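Local coordinates for protein endo-xylogalacturonan hydrolase A (Aspergillus tubingensis, PDB 4C2L) that hydrolyses xylogalacturonan, the xylose-substituted galacturonan of the hairy regions of pectin, as a secreted family 28 glycoside hydrolase, at residues N187-D192 / D209-A214. Sequence-based numbering, arbitrary orientation.
Sequences NTDGFD and DDDCVA
Asp-189 and Asp-210 illustrate how adjacent coils of a parallel beta-helix gather the acidic cluster of a family 28 glycosidase. Their carboxylates run side by side, planes 37° apart, with Asp-189 OD1 3.2 Å from Asp-210 CB. OD1 of Asp-210, probably the proton donor, accepts from Asp-211 N at 2.7 Å through its anti lone pair, which helps to orient the carboxylate. Its OD2 accepts a hydrogen bond from a water that also joins Asn-187 N to Asp-209 O. Asp-189 CG lies anti to its carbonyl carbon (chi1 -59°), which brings OD2 to a second water shared with Asp-211 OD2.

Backbone hydrogen bonds set the parallel register: Gly-190 N donates to Asp-211 O at 2.9 Å and Ala-214 N to Phe-191 O at 2.8 Å. Phe-191 N to Cys-212 O is weak. At the loop end, Asp-209 N donates to Thr-188 OG1, itself hydrogen-bonded to Pro-185 O.

Apolar contact is modest: Phe-191 CD1 approaches Val-213 CG2 at 3.9 Å, while Cys-212 O lies at the ring's edge.

Strands 191-196 and 213-215 are flanked by 159-162 and 235-240; strand 199-207 packs against Phe-191 and Val-213, and helix 118-126 touches Asn-187 and Thr-188.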
loop_
_atom_site.group_PDB
_atom_site.type_symbol
_atom_site.label_atom_id
_atom_site.label_comp_id
_atom_site.label_asym_id
_atom_site.label_seq_id
_atom_site.Cartn_x
_atom_site.Cartn_y
_atom_site.Cartn_z
ATOM N N ASN A 187 3.594 5.217 -8.432
ATOM C CA ASN A 187 3.973 4.943 -7.040
ATOM C C ASN A 187 2.930 5.405 -6.034
ATOM O O ASN A 187 3.275 5.779 -4.917
ATOM C CB ASN A 187 5.335 5.582 -6.729
ATOM C CG ASN A 187 6.398 5.194 -7.744
ATOM O OD1 ASN A 187 6.830 6.021 -8.550
ATOM N ND2 ASN A 187 6.816 3.918 -7.716
ATOM N N THR A 188 1.661 5.383 -6.444
ATOM C CA THR A 188 0.575 5.752 -5.547
ATOM C C THR A 188 0.104 4.544 -4.734
ATOM O O THR A 188 -1.085 4.212 -4.733
ATOM C CB THR A 188 -0.581 6.435 -6.301
ATOM O OG1 THR A 188 -0.886 5.700 -7.499
ATOM C CG2 THR A 188 -0.161 7.881 -6.663
ATOM N N ASP A 189 1.046 3.879 -4.038
ATOM C CA ASP A 189 0.702 2.692 -3.228
ATOM C C ASP A 189 -0.436 3.025 -2.263
ATOM O O ASP A 189 -0.419 4.082 -1.622
ATOM C CB ASP A 189 1.878 2.264 -2.342
ATOM C CG ASP A 189 3.136 1.922 -3.107
ATOM O OD1 ASP A 189 3.282 2.297 -4.285
ATOM O OD2 ASP A 189 4.023 1.280 -2.484
ATOM N N GLY A 190 -1.419 2.136 -2.124
ATOM C CA GLY A 190 -2.485 2.385 -1.162
ATOM C C GLY A 190 -1.986 2.364 0.279
ATOM O O GLY A 190 -2.277 3.266 1.074
ATOM N N PHE A 191 -1.281 1.297 0.639
ATOM C CA PHE A 191 -0.820 1.115 2.017
ATOM C C PHE A 191 0.533 0.467 1.949
ATOM O O PHE A 191 0.664 -0.621 1.392
ATOM C CB PHE A 191 -1.763 0.175 2.798
ATOM C CG PHE A 191 -3.179 0.633 2.815
ATOM C CD1 PHE A 191 -4.032 0.329 1.759
ATOM C CD2 PHE A 191 -3.654 1.405 3.869
ATOM C CE1 PHE A 191 -5.346 0.769 1.764
ATOM C CE2 PHE A 191 -4.976 1.845 3.876
ATOM C CZ PHE A 191 -5.814 1.529 2.817
ATOM N N ASP A 192 1.540 1.131 2.519
ATOM C CA ASP A 192 2.857 0.537 2.652
ATOM C C ASP A 192 2.990 0.239 4.131
ATOM O O ASP A 192 3.151 1.171 4.935
ATOM C CB ASP A 192 3.946 1.531 2.240
ATOM C CG ASP A 192 4.179 1.578 0.734
ATOM O OD1 ASP A 192 3.535 0.842 -0.032
ATOM O OD2 ASP A 192 5.039 2.370 0.334
ATOM N N ASP A 209 -2.014 3.296 -9.215
ATOM C CA ASP A 209 -1.100 2.802 -10.235
ATOM C C ASP A 209 0.114 2.121 -9.623
ATOM O O ASP A 209 1.171 2.052 -10.243
ATOM C CB ASP A 209 -0.676 3.944 -11.179
ATOM C CG ASP A 209 0.128 3.462 -12.367
ATOM O OD1 ASP A 209 -0.216 2.398 -12.938
ATOM O OD2 ASP A 209 1.136 4.132 -12.710
ATOM N N ASP A 210 -0.036 1.596 -8.415
ATOM C CA ASP A 210 1.062 0.828 -7.812
ATOM C C ASP A 210 0.473 -0.147 -6.817
ATOM O O ASP A 210 -0.708 -0.434 -6.891
ATOM C CB ASP A 210 2.136 1.735 -7.186
ATOM C CG ASP A 210 3.536 1.110 -7.277
ATOM O OD1 ASP A 210 3.744 0.006 -6.707
ATOM O OD2 ASP A 210 4.423 1.693 -7.950
ATOM N N ASP A 211 1.286 -0.710 -5.926
ATOM C CA ASP A 211 0.759 -1.695 -4.985
ATOM C C ASP A 211 -0.500 -1.218 -4.276
ATOM O O ASP A 211 -0.570 -0.080 -3.815
ATOM C CB ASP A 211 1.831 -2.055 -3.940
ATOM C CG ASP A 211 3.014 -2.769 -4.561
ATOM O OD1 ASP A 211 2.803 -3.465 -5.568
ATOM O OD2 ASP A 211 4.146 -2.651 -4.052
ATOM N N CYS A 212 -1.488 -2.096 -4.206
ATOM C CA CYS A 212 -2.683 -1.863 -3.428
ATOM C C CYS A 212 -2.294 -1.844 -1.937
ATOM O O CYS A 212 -2.479 -0.842 -1.237
ATOM C CB CYS A 212 -3.718 -2.960 -3.737
ATOM S SG CYS A 212 -5.328 -2.429 -3.133
ATOM N N VAL A 213 -1.722 -2.952 -1.476
ATOM C CA VAL A 213 -1.149 -3.057 -0.132
ATOM C C VAL A 213 0.209 -3.680 -0.352
ATOM O O VAL A 213 0.319 -4.671 -1.086
ATOM C CB VAL A 213 -1.994 -3.970 0.800
ATOM C CG1 VAL A 213 -1.319 -4.098 2.173
ATOM C CG2 VAL A 213 -3.419 -3.431 0.957
ATOM N N ALA A 214 1.249 -3.071 0.227
ATOM C CA ALA A 214 2.576 -3.640 0.184
ATOM C C ALA A 214 3.010 -3.921 1.604
ATOM O O ALA A 214 2.922 -3.042 2.478
ATOM C CB ALA A 214 3.558 -2.697 -0.503
HETATM O O HOH W 1 3.813 3.106 -10.237
HETATM O O HOH W 2 5.624 -0.681 -2.844
#